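Side-chain contacts in protease lasA (Pseudomonas aeruginosa, PDB 3IT5), which cuts glycine-rich peptides as a secreted zinc metalloendopeptidase, degrading the pentaglycine cross-links of staphylococcal cell walls and host elastin: residues A1-L6 against S73-N78; N20-N25 against I144-S149; S38-R43 against G100-N105; G57-R60 against Q66-V69. One frame throughout, in Å; residues are numbered along the deposited sequence.

Contact 1 (A1-L6 against S73-N78); sequences APPSNL and SGWATN
The indole of Trp75 takes the ring of Pro2 over one face. Pro2 CG sits 3.6 Å from the centroid of the six-membered ring of Trp75, 13° off the ring normal, which makes a CH-pi contact. Pro2 CD lies over the same ring, 3.6 Å from Trp75 CH2. Pro2 CB spans toward the fused bond, with Trp75 CE2 4.0 Å away. The two side chains cross at about a right angle. At the edge of the indole, near its plane, stands the chain terminus: Ala1 N is 3.3 Å from Trp75 CZ2.

Two further groups come in obliquely. Pro3 CD is 4.0 Å from Trp75 NE1, beside the five-membered ring. Leu6 CD2 meets the root of the side chain, 4.1 Å from Trp75 CB. With chi1 at -178°, Leu6 sets its CG opposite the backbone N, and this directs the isobutyl group at the tryptophan. A backbone bond from Leu6 N to Pro3 O, 3.0 Å, closes a turn that brings Leu6 back to the indole.

The apolar contacts come from Pro2, Pro3 and Leu6. Trp75 also meets the ring of Tyr127 and touches Leu125 and Val132, and Pro2 packs on Met7.

The contact lies at the surface, away from the zinc site. It is a proline-on-tryptophan CH-pi packing that lays the N-terminal arm of the mature protease against the start of strand 75-83, in the antiparallel sheet of the M23 peptidase domain.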
loop_
_atom_site.group_PDB
_atom_site.type_symbol
_atom_site.label_atom_id
_atom_site.label_comp_id
_atom_site.label_asym_id
_atom_site.label_seq_id
_atom_site.Cartn_x
_atom_site.Cartn_y
_atom_site.Cartn_z
ATOM N N ALA A 1 1.619 16.755 0.909
ATOM C CA ALA A 1 2.736 15.910 1.430
ATOM C C ALA A 1 2.452 15.483 2.871
ATOM O O ALA A 1 2.580 16.290 3.789
ATOM C CB ALA A 1 4.045 16.656 1.339
ATOM N N PRO A 2 2.071 14.204 3.074
ATOM C CA PRO A 2 1.568 13.738 4.371
ATOM C C PRO A 2 2.600 13.913 5.482
ATOM O O PRO A 2 3.798 13.809 5.209
ATOM C CB PRO A 2 1.321 12.244 4.143
ATOM C CG PRO A 2 1.403 12.031 2.668
ATOM C CD PRO A 2 2.292 13.087 2.139
ATOM N N PRO A 3 2.148 14.183 6.725
ATOM C CA PRO A 3 3.104 14.256 7.834
ATOM C C PRO A 3 3.930 12.973 7.923
ATOM O O PRO A 3 3.383 11.871 7.830
ATOM C CB PRO A 3 2.209 14.415 9.064
ATOM C CG PRO A 3 0.959 15.035 8.542
ATOM C CD PRO A 3 0.766 14.443 7.176
ATOM N N SER A 4 5.240 13.134 8.091
ATOM C CA SER A 4 6.190 12.023 8.075
ATOM C C SER A 4 5.996 10.993 9.200
ATOM O O SER A 4 6.598 9.918 9.162
ATOM C CB SER A 4 7.617 12.573 8.111
ATOM O OG SER A 4 7.864 13.242 9.335
ATOM N N ASN A 5 5.164 11.332 10.187
ATOM C CA ASN A 5 4.868 10.462 11.331
ATOM C C ASN A 5 3.434 9.904 11.311
ATOM O O ASN A 5 2.969 9.327 12.298
ATOM C CB ASN A 5 5.112 11.222 12.641
ATOM C CG ASN A 5 4.145 12.376 12.834
ATOM O OD1 ASN A 5 3.559 12.878 11.872
ATOM N ND2 ASN A 5 3.965 12.798 14.085
ATOM N N LEU A 6 2.744 10.089 10.187
ATOM C CA LEU A 6 1.340 9.689 10.053
ATOM C C LEU A 6 1.165 8.243 9.604
ATOM O O LEU A 6 0.218 7.569 10.023
ATOM C CB LEU A 6 0.596 10.629 9.091
ATOM C CG LEU A 6 -0.906 10.401 8.852
ATOM C CD1 LEU A 6 -1.716 10.429 10.155
ATOM C CD2 LEU A 6 -1.447 11.417 7.869
ATOM N N SER A 73 -7.623 14.289 8.773
ATOM C CA SER A 73 -6.860 15.239 7.957
ATOM C C SER A 73 -7.343 15.332 6.505
ATOM O O SER A 73 -7.049 16.306 5.808
ATOM C CB SER A 73 -5.374 14.884 7.975
ATOM O OG SER A 73 -4.728 15.499 9.068
ATOM N N GLY A 74 -8.081 14.319 6.056
ATOM C CA GLY A 74 -8.434 14.192 4.647
ATOM C C GLY A 74 -7.573 13.121 4.002
ATOM O O GLY A 74 -8.047 12.365 3.147
ATOM N N TRP A 75 -6.308 13.059 4.428
ATOM C CA TRP A 75 -5.369 12.022 3.995
ATOM C C TRP A 75 -5.982 10.639 4.147
ATOM O O TRP A 75 -6.526 10.299 5.198
ATOM C CB TRP A 75 -4.054 12.105 4.781
ATOM C CG TRP A 75 -3.162 13.237 4.350
ATOM C CD1 TRP A 75 -2.857 14.361 5.064
ATOM C CD2 TRP A 75 -2.462 13.353 3.104
ATOM N NE1 TRP A 75 -2.015 15.172 4.337
ATOM C CE2 TRP A 75 -1.757 14.577 3.131
ATOM C CE3 TRP A 75 -2.365 12.543 1.965
ATOM C CZ2 TRP A 75 -0.965 15.012 2.061
ATOM C CZ3 TRP A 75 -1.576 12.977 0.902
ATOM C CH2 TRP A 75 -0.889 14.201 0.958
ATOM N N ALA A 76 -5.899 9.845 3.084
ATOM C CA ALA A 76 -6.524 8.529 3.075
ATOM C C ALA A 76 -5.682 7.513 2.326
ATOM O O ALA A 76 -4.858 7.865 1.483
ATOM C CB ALA A 76 -7.926 8.607 2.468
ATOM N N THR A 77 -5.903 6.242 2.632
ATOM C CA THR A 77 -5.232 5.173 1.907
ATOM C C THR A 77 -6.248 4.182 1.353
ATOM O O THR A 77 -7.242 3.863 2.005
ATOM C CB THR A 77 -4.178 4.462 2.779
ATOM O OG1 THR A 77 -4.722 4.194 4.077
ATOM C CG2 THR A 77 -2.937 5.334 2.927
ATOM N N ASN A 78 -6.000 3.723 0.132
ATOM C CA ASN A 78 -6.850 2.727 -0.497
ATOM C C ASN A 78 -6.158 1.371 -0.580
ATOM O O ASN A 78 -4.940 1.296 -0.741
ATOM C CB ASN A 78 -7.281 3.194 -1.886
ATOM C CG ASN A 78 -8.590 2.575 -2.323
ATOM O OD1 ASN A 78 -9.661 2.965 -1.854
ATOM N ND2 ASN A 78 -8.513 1.601 -3.225
#

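Contact 2 (N20-N25 against I144-S149); sequences NGAHSN and INVGTS. With ZN (zinc ion), chain E.
Ala22 and Val146 make the direct side-chain contact here. Ala22 CB meets Val146 CG2 at 3.7 Å, one methyl against one branch of the valine. Ala22 is buried and its methyl is directed at the other segment.

Water 1 bridges the backbones beside this contact. It lies 3.0 Å from Ala22 O, to which it probably donates, and it accepts a weak bond from Gly147 N at 3.3 Å.

The next residue, His23, belongs to the zinc site of this M23 metallopeptidase. Its NE2 binds the zinc ion at 2.2 Å. Asp36 and His122 are the other protein ligands, and water 2 also binds the metal, at 2.1 Å from the zinc ion. CG of His23 stands between the backbone N and the carbonyl carbon (chi1 49°), a torsion that places NE2 at the zinc ion.

A second-shell bond holds that ring. His23 ND1 donates to Gly21 O at 2.7 Å, with an N-H...O angle of 158°. The acceptor lies in the imidazole plane and the donor lies in the carbonyl plane, so the bond fixes the rotation of the ring. Farther out, Asn25 OD1 is hydrogen-bonded to His122 NE2, which supports a second zinc ligand from the same loop. On the other segment, Gln135 OE1 accepts from Val146 N, and Val146 also touches Tyr32.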
loop_
_atom_site.group_PDB
_atom_site.type_symbol
_atom_site.label_atom_id
_atom_site.label_comp_id
_atom_site.label_asym_id
_atom_site.label_seq_id
_atom_site.Cartn_x
_atom_site.Cartn_y
_atom_site.Cartn_z
ATOM N N ASN A 20 6.581 -3.057 -5.573
ATOM C CA ASN A 20 6.925 -2.798 -6.970
ATOM C C ASN A 20 6.877 -1.295 -7.251
ATOM O O ASN A 20 6.612 -0.506 -6.344
ATOM C CB ASN A 20 6.024 -3.602 -7.926
ATOM C CG ASN A 20 4.658 -2.952 -8.159
ATOM O OD1 ASN A 20 4.240 -2.050 -7.426
ATOM N ND2 ASN A 20 3.958 -3.418 -9.192
ATOM N N GLY A 21 7.125 -0.904 -8.499
ATOM C CA GLY A 21 7.178 0.506 -8.877
ATOM C C GLY A 21 5.863 1.255 -8.754
ATOM O O GLY A 21 4.777 0.675 -8.907
ATOM N N ALA A 22 5.969 2.552 -8.476
ATOM C CA ALA A 22 4.810 3.421 -8.351
ATOM C C ALA A 22 4.037 3.511 -9.662
ATOM O O ALA A 22 4.619 3.485 -10.752
ATOM C CB ALA A 22 5.229 4.808 -7.881
ATOM N N HIS A 23 2.721 3.609 -9.541
ATOM C CA HIS A 23 1.845 3.688 -10.698
ATOM C C HIS A 23 0.549 4.367 -10.308
ATOM O O HIS A 23 0.293 4.592 -9.121
ATOM C CB HIS A 23 1.587 2.296 -11.295
ATOM C CG HIS A 23 1.180 1.266 -10.288
ATOM N ND1 HIS A 23 2.083 0.650 -9.448
ATOM C CD2 HIS A 23 -0.028 0.733 -9.995
ATOM C CE1 HIS A 23 1.447 -0.213 -8.676
ATOM N NE2 HIS A 23 0.165 -0.185 -8.990
ATOM N N SER A 24 -0.256 4.720 -11.306
ATOM C CA SER A 24 -1.578 5.265 -11.049
ATOM C C SER A 24 -2.486 4.121 -10.625
ATOM O O SER A 24 -2.169 2.953 -10.863
ATOM C CB SER A 24 -2.131 5.976 -12.289
ATOM O OG SER A 24 -2.629 5.053 -13.242
ATOM N N ASN A 25 -3.600 4.456 -9.982
ATOM C CA ASN A 25 -4.592 3.471 -9.559
ATOM C C ASN A 25 -4.985 2.505 -10.681
ATOM O O ASN A 25 -5.200 1.317 -10.441
ATOM C CB ASN A 25 -5.832 4.189 -9.023
ATOM C CG ASN A 25 -6.742 3.277 -8.230
ATOM O OD1 ASN A 25 -6.307 2.598 -7.299
ATOM N ND2 ASN A 25 -8.026 3.283 -8.574
ATOM N N ILE A 144 9.537 7.979 -0.184
ATOM C CA ILE A 144 9.443 7.389 -1.517
ATOM C C ILE A 144 9.736 8.414 -2.621
ATOM O O ILE A 144 9.272 9.560 -2.572
ATOM C CB ILE A 144 8.081 6.655 -1.723
ATOM C CG1 ILE A 144 7.978 6.030 -3.120
ATOM C CG2 ILE A 144 6.905 7.579 -1.447
ATOM C CD1 ILE A 144 6.888 4.963 -3.234
ATOM N N ASN A 145 10.554 7.999 -3.582
ATOM C CA ASN A 145 10.737 8.749 -4.811
ATOM C C ASN A 145 10.067 7.988 -5.945
ATOM O O ASN A 145 10.287 6.784 -6.122
ATOM C CB ASN A 145 12.218 8.969 -5.113
ATOM C CG ASN A 145 12.454 10.069 -6.139
ATOM O OD1 ASN A 145 12.300 11.257 -5.843
ATOM N ND2 ASN A 145 12.857 9.677 -7.345
ATOM N N VAL A 146 9.244 8.711 -6.692
ATOM C CA VAL A 146 8.447 8.175 -7.785
ATOM C C VAL A 146 9.254 8.111 -9.095
ATOM O O VAL A 146 9.933 9.074 -9.465
ATOM C CB VAL A 146 7.145 9.028 -7.917
ATOM C CG1 VAL A 146 6.782 9.339 -9.352
ATOM C CG2 VAL A 146 5.991 8.383 -7.140
ATOM N N GLY A 147 9.175 6.967 -9.778
ATOM C CA GLY A 147 9.862 6.741 -11.059
ATOM C C GLY A 147 9.291 7.546 -12.218
ATOM O O GLY A 147 8.397 8.370 -12.026
ATOM N N THR A 148 9.793 7.295 -13.426
ATOM C CA THR A 148 9.452 8.128 -14.592
ATOM C C THR A 148 8.316 7.586 -15.471
ATOM O O THR A 148 7.729 8.327 -16.263
ATOM C CB THR A 148 10.694 8.446 -15.460
ATOM O OG1 THR A 148 11.385 7.235 -15.789
ATOM C CG2 THR A 148 11.642 9.370 -14.709
ATOM N N SER A 149 8.016 6.299 -15.332
ATOM C CA SER A 149 6.869 5.692 -16.008
ATOM C C SER A 149 6.068 4.878 -15.004
ATOM O O SER A 149 6.575 4.548 -13.930
ATOM C CB SER A 149 7.324 4.806 -17.175
ATOM O OG SER A 149 8.298 3.864 -16.755
HETATM ZN ZN ZN E . -1.238 -1.821 -8.404
HETATM O O HOH W 1 7.541 4.213 -10.660
HETATM O O HOH W 2 -2.176 -3.597 -9.007
#

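Contact 3 (S38-R43 against G100-N105); sequences SYDWPR and GVYAGN
This contact borders the active site of the metallopeptidase, where His120 and His81 are inferred to act as proton donor or acceptor. Ser38 lies close to His120, and Tyr102 comes near His81. The phenol of Tyr102 reaches across to the loop 38-43 and makes the contact with its OH. Ser38 OG is 3.2 Å from Tyr102 OH, a weak, unsettled bond, as Pro119 O competes. Tyr39 N gives the same oxygen a second weak bond, 3.4 Å to Tyr102 OH, with an N-H...O angle of 143°. Both partners approach the ring obliquely. Water 3 gives a shorter link: it accepts from Tyr102 OH at 2.6 Å, at the ring edge and in the ring plane, and donates to Asp40 OD1 at 2.8 Å. The carboxylate is turned 68° from the phenol ring.

Ser38 OG is anti to the backbone N (chi1 -177°), beside the carbonyl carbon. There it accepts from Trp41 N at 3.2 Å, which is an ST motif. Ser38 CB rests on one face of the Trp41 indole.

Trp17 packs edge-to-face with Tyr102. The contact joins the end of strand 98-102, shortly before helix 106-109, to the loop leaving strand 34-38.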
loop_
_atom_site.group_PDB
_atom_site.type_symbol
_atom_site.label_atom_id
_atom_site.label_comp_id
_atom_site.label_asym_id
_atom_site.label_seq_id
_atom_site.Cartn_x
_atom_site.Cartn_y
_atom_site.Cartn_z
ATOM N N SER A 38 3.887 -7.564 -2.071
ATOM C CA SER A 38 3.571 -8.948 -1.780
ATOM C C SER A 38 4.772 -9.552 -1.073
ATOM O O SER A 38 5.920 -9.234 -1.412
ATOM C CB SER A 38 3.284 -9.707 -3.075
ATOM O OG SER A 38 2.916 -11.047 -2.817
ATOM N N TYR A 39 4.515 -10.411 -0.090
ATOM C CA TYR A 39 5.600 -11.096 0.609
ATOM C C TYR A 39 6.549 -11.773 -0.379
ATOM O O TYR A 39 7.755 -11.523 -0.342
ATOM C CB TYR A 39 5.074 -12.113 1.639
ATOM C CG TYR A 39 6.124 -13.131 2.051
ATOM C CD1 TYR A 39 7.221 -12.753 2.819
ATOM C CD2 TYR A 39 6.029 -14.464 1.650
ATOM C CE1 TYR A 39 8.201 -13.676 3.184
ATOM C CE2 TYR A 39 7.003 -15.399 2.008
ATOM C CZ TYR A 39 8.084 -14.997 2.780
ATOM O OH TYR A 39 9.053 -15.908 3.142
ATOM N N ASP A 40 5.997 -12.605 -1.266
ATOM C CA ASP A 40 6.808 -13.430 -2.174
ATOM C C ASP A 40 6.480 -13.324 -3.672
ATOM O O ASP A 40 7.192 -13.907 -4.488
ATOM C CB ASP A 40 6.780 -14.906 -1.732
ATOM C CG ASP A 40 5.369 -15.418 -1.444
ATOM O OD1 ASP A 40 4.391 -14.658 -1.629
ATOM O OD2 ASP A 40 5.241 -16.585 -1.013
ATOM N N TRP A 41 5.424 -12.581 -4.023
ATOM C CA TRP A 41 4.936 -12.446 -5.416
ATOM C C TRP A 41 4.716 -13.792 -6.139
ATOM O O TRP A 41 5.333 -14.058 -7.178
ATOM C CB TRP A 41 5.846 -11.516 -6.240
ATOM C CG TRP A 41 5.670 -10.058 -5.914
ATOM C CD1 TRP A 41 6.368 -9.335 -4.990
ATOM C CD2 TRP A 41 4.734 -9.148 -6.513
ATOM N NE1 TRP A 41 5.923 -8.034 -4.970
ATOM C CE2 TRP A 41 4.923 -7.891 -5.897
ATOM C CE3 TRP A 41 3.757 -9.273 -7.512
ATOM C CZ2 TRP A 41 4.169 -6.766 -6.243
ATOM C CZ3 TRP A 41 3.006 -8.148 -7.857
ATOM C CH2 TRP A 41 3.216 -6.914 -7.220
ATOM N N PRO A 42 3.811 -14.635 -5.605
ATOM C CA PRO A 42 3.715 -16.014 -6.058
ATOM C C PRO A 42 2.646 -16.217 -7.139
ATOM O O PRO A 42 2.097 -15.243 -7.664
ATOM C CB PRO A 42 3.297 -16.737 -4.784
ATOM C CG PRO A 42 2.391 -15.734 -4.091
ATOM C CD PRO A 42 2.798 -14.351 -4.569
ATOM N N ARG A 43 2.365 -17.479 -7.457
ATOM C CA ARG A 43 1.273 -17.838 -8.355
ATOM C C ARG A 43 -0.055 -17.776 -7.600
ATOM O O ARG A 43 -0.068 -17.773 -6.366
ATOM C CB ARG A 43 1.482 -19.254 -8.901
ATOM C CG ARG A 43 1.017 -19.432 -10.324
ATOM C CD ARG A 43 0.309 -20.755 -10.545
ATOM N NE ARG A 43 -0.684 -20.638 -11.613
ATOM C CZ ARG A 43 -0.690 -21.343 -12.744
ATOM N NH1 ARG A 43 0.240 -22.262 -12.989
ATOM N NH2 ARG A 43 -1.648 -21.131 -13.633
ATOM N N GLY A 100 -7.398 -7.459 6.752
ATOM C CA GLY A 100 -7.700 -8.733 6.115
ATOM C C GLY A 100 -6.450 -9.364 5.527
ATOM O O GLY A 100 -5.388 -9.389 6.161
ATOM N N VAL A 101 -6.582 -9.877 4.309
ATOM C CA VAL A 101 -5.451 -10.434 3.569
ATOM C C VAL A 101 -5.528 -9.942 2.136
ATOM O O VAL A 101 -6.587 -9.476 1.703
ATOM C CB VAL A 101 -5.452 -11.990 3.581
ATOM C CG1 VAL A 101 -5.082 -12.532 4.963
ATOM C CG2 VAL A 101 -6.810 -12.545 3.134
ATOM N N TYR A 102 -4.420 -10.019 1.400
ATOM C CA TYR A 102 -4.521 -9.857 -0.045
ATOM C C TYR A 102 -4.996 -11.171 -0.658
ATOM O O TYR A 102 -4.767 -12.242 -0.095
ATOM C CB TYR A 102 -3.243 -9.296 -0.691
ATOM C CG TYR A 102 -1.965 -10.097 -0.536
ATOM C CD1 TYR A 102 -1.677 -11.166 -1.384
ATOM C CD2 TYR A 102 -1.013 -9.742 0.420
ATOM C CE1 TYR A 102 -0.491 -11.888 -1.258
ATOM C CE2 TYR A 102 0.179 -10.455 0.553
ATOM C CZ TYR A 102 0.432 -11.524 -0.287
ATOM O OH TYR A 102 1.605 -12.229 -0.157
ATOM N N ALA A 103 -5.688 -11.081 -1.790
ATOM C CA ALA A 103 -6.381 -12.238 -2.360
ATOM C C ALA A 103 -5.439 -13.257 -3.003
ATOM O O ALA A 103 -4.486 -12.893 -3.700
ATOM C CB ALA A 103 -7.452 -11.780 -3.353
ATOM N N GLY A 104 -5.714 -14.536 -2.749
ATOM C CA GLY A 104 -4.964 -15.643 -3.358
ATOM C C GLY A 104 -5.694 -16.289 -4.523
ATOM O O GLY A 104 -5.261 -17.323 -5.042
ATOM N N ASN A 105 -6.821 -15.698 -4.912
ATOM C CA ASN A 105 -7.541 -16.109 -6.111
ATOM C C ASN A 105 -7.970 -14.901 -6.943
ATOM O O ASN A 105 -8.463 -13.906 -6.397
ATOM C CB ASN A 105 -8.732 -17.012 -5.772
ATOM C CG ASN A 105 -9.789 -16.305 -4.958
ATOM O OD1 ASN A 105 -10.738 -15.754 -5.516
ATOM N ND2 ASN A 105 -9.638 -16.309 -3.645
HETATM O O HOH W 3 1.610 -14.546 -1.334
#

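Contact 4 (G57-R60 against Q66-V69); sequences GTVR and QVRV
Val59 meets Val67 through their CG1 branches, which lie 4.1 Å apart. In both residues CG1 is anti to the backbone N, and the two side chains cross obliquely. Val69 has the same conformation. Its CG1 packs on the backbone of Gly57, 4.1 Å from Gly57 CA, while its CG2 is 4.4 Å from Val59 CG2. The valines lie on one face of the sheet and are buried there with Val93 and Leu99.

Arg60 and Arg68 project from the other face. Both begin with CG anti to the backbone N, but they part farther out. Arg60 runs on extended about its third torsion (chi3 164°), whereas Arg68 folds there (chi3 39°). Their NH1 atoms stay 6.7 Å apart, which probably eases the repulsion between like charges. Arg68 has a partner beyond the pair, as its NE donates to Asn78 OD1. Asn78 ND2 in turn is bonded to Gln66 OE1.

The backbones of the two arginines form a hydrogen-bonded antiparallel pair, with Arg60 N to Arg68 O at 2.9 Å and Arg68 N to Arg60 O at 3.1 Å. Val59 and Val69 form the adjacent non-hydrogen-bonded pair. The strand axes run at 160°. This is a regular antiparallel beta hairpin, with one apolar and one polar face, in the main sheet of the M23 fold.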
loop_
_atom_site.group_PDB
_atom_site.type_symbol
_atom_site.label_atom_id
_atom_site.label_comp_id
_atom_site.label_asym_id
_atom_site.label_seq_id
_atom_site.Cartn_x
_atom_site.Cartn_y
_atom_site.Cartn_z
ATOM N N GLY A 57 -7.609 6.158 11.339
ATOM C CA GLY A 57 -8.728 6.734 10.602
ATOM C C GLY A 57 -9.950 5.841 10.552
ATOM O O GLY A 57 -10.075 4.885 11.333
ATOM N N THR A 58 -10.849 6.156 9.621
ATOM C CA THR A 58 -12.135 5.465 9.511
ATOM C C THR A 58 -12.162 4.514 8.319
ATOM O O THR A 58 -11.753 4.881 7.212
ATOM C CB THR A 58 -13.300 6.460 9.378
ATOM O OG1 THR A 58 -13.195 7.469 10.386
ATOM C CG2 THR A 58 -14.656 5.755 9.505
ATOM N N VAL A 59 -12.674 3.309 8.559
ATOM C CA VAL A 59 -12.805 2.279 7.526
ATOM C C VAL A 59 -14.085 2.446 6.705
ATOM O O VAL A 59 -15.157 2.738 7.244
ATOM C CB VAL A 59 -12.767 0.849 8.140
ATOM C CG1 VAL A 59 -13.067 -0.224 7.078
ATOM C CG2 VAL A 59 -11.420 0.583 8.795
ATOM N N ARG A 60 -13.943 2.285 5.394
ATOM C CA ARG A 60 -15.069 2.030 4.511
ATOM C C ARG A 60 -14.807 0.708 3.803
ATOM O O ARG A 60 -13.804 0.567 3.103
ATOM C CB ARG A 60 -15.239 3.158 3.485
ATOM C CG ARG A 60 -16.293 2.883 2.385
ATOM C CD ARG A 60 -17.724 3.011 2.922
ATOM N NE ARG A 60 -18.773 3.133 1.896
ATOM C CZ ARG A 60 -18.629 3.690 0.691
ATOM N NH1 ARG A 60 -17.473 4.219 0.306
ATOM N NH2 ARG A 60 -19.666 3.742 -0.137
ATOM N N GLN A 66 -12.133 -4.554 -1.445
ATOM C CA GLN A 66 -11.618 -3.181 -1.370
ATOM C C GLN A 66 -11.989 -2.456 -0.081
ATOM O O GLN A 66 -13.135 -2.533 0.380
ATOM C CB GLN A 66 -12.055 -2.350 -2.582
ATOM C CG GLN A 66 -11.167 -1.129 -2.830
ATOM C CD GLN A 66 -11.531 -0.336 -4.073
ATOM O OE1 GLN A 66 -10.647 0.177 -4.765
ATOM N NE2 GLN A 66 -12.826 -0.210 -4.352
ATOM N N VAL A 67 -11.003 -1.741 0.468
ATOM C CA VAL A 67 -11.103 -1.027 1.746
ATOM C C VAL A 67 -10.391 0.321 1.627
ATOM O O VAL A 67 -9.359 0.426 0.955
ATOM C CB VAL A 67 -10.446 -1.841 2.903
ATOM C CG1 VAL A 67 -10.253 -0.987 4.163
ATOM C CG2 VAL A 67 -11.269 -3.079 3.237
ATOM N N ARG A 68 -10.948 1.340 2.279
ATOM C CA ARG A 68 -10.315 2.653 2.393
ATOM C C ARG A 68 -10.222 3.042 3.874
ATOM O O ARG A 68 -11.161 2.817 4.643
ATOM C CB ARG A 68 -11.111 3.695 1.584
ATOM C CG ARG A 68 -10.676 5.167 1.721
ATOM C CD ARG A 68 -9.806 5.677 0.552
ATOM N NE ARG A 68 -10.236 5.187 -0.761
ATOM C CZ ARG A 68 -11.068 5.816 -1.591
ATOM N NH1 ARG A 68 -11.593 6.997 -1.275
ATOM N NH2 ARG A 68 -11.370 5.257 -2.756
ATOM N N VAL A 69 -9.083 3.606 4.272
ATOM C CA VAL A 69 -8.915 4.136 5.626
ATOM C C VAL A 69 -8.738 5.651 5.523
ATOM O O VAL A 69 -7.815 6.132 4.862
ATOM C CB VAL A 69 -7.731 3.462 6.377
ATOM C CG1 VAL A 69 -7.590 4.018 7.797
ATOM C CG2 VAL A 69 -7.926 1.948 6.430
#

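How the contacts relate
Contact 1 starts at the N terminus and closes a long loop when 1-6 meets strand 75-83. Contact 2 opens inside that loop at 20-25 and closes far along the chain at 144-149, so contacts 1 and 2 cross. Contact 3 runs from 38-43 to 100-105; it crosses contact 1 and is nested in contact 2. Contact 4 is a short hairpin nested inside all three. Contacts 1, 3 and 4 reach the same antiparallel sheet, and 1 and 4 touch where strands 66-70 and 75-83 pair. Contact 2 ties the zinc-binding loop to the segment just past a strand of the smaller sheet, and packs on contact 3 through Asn20 and Trp41.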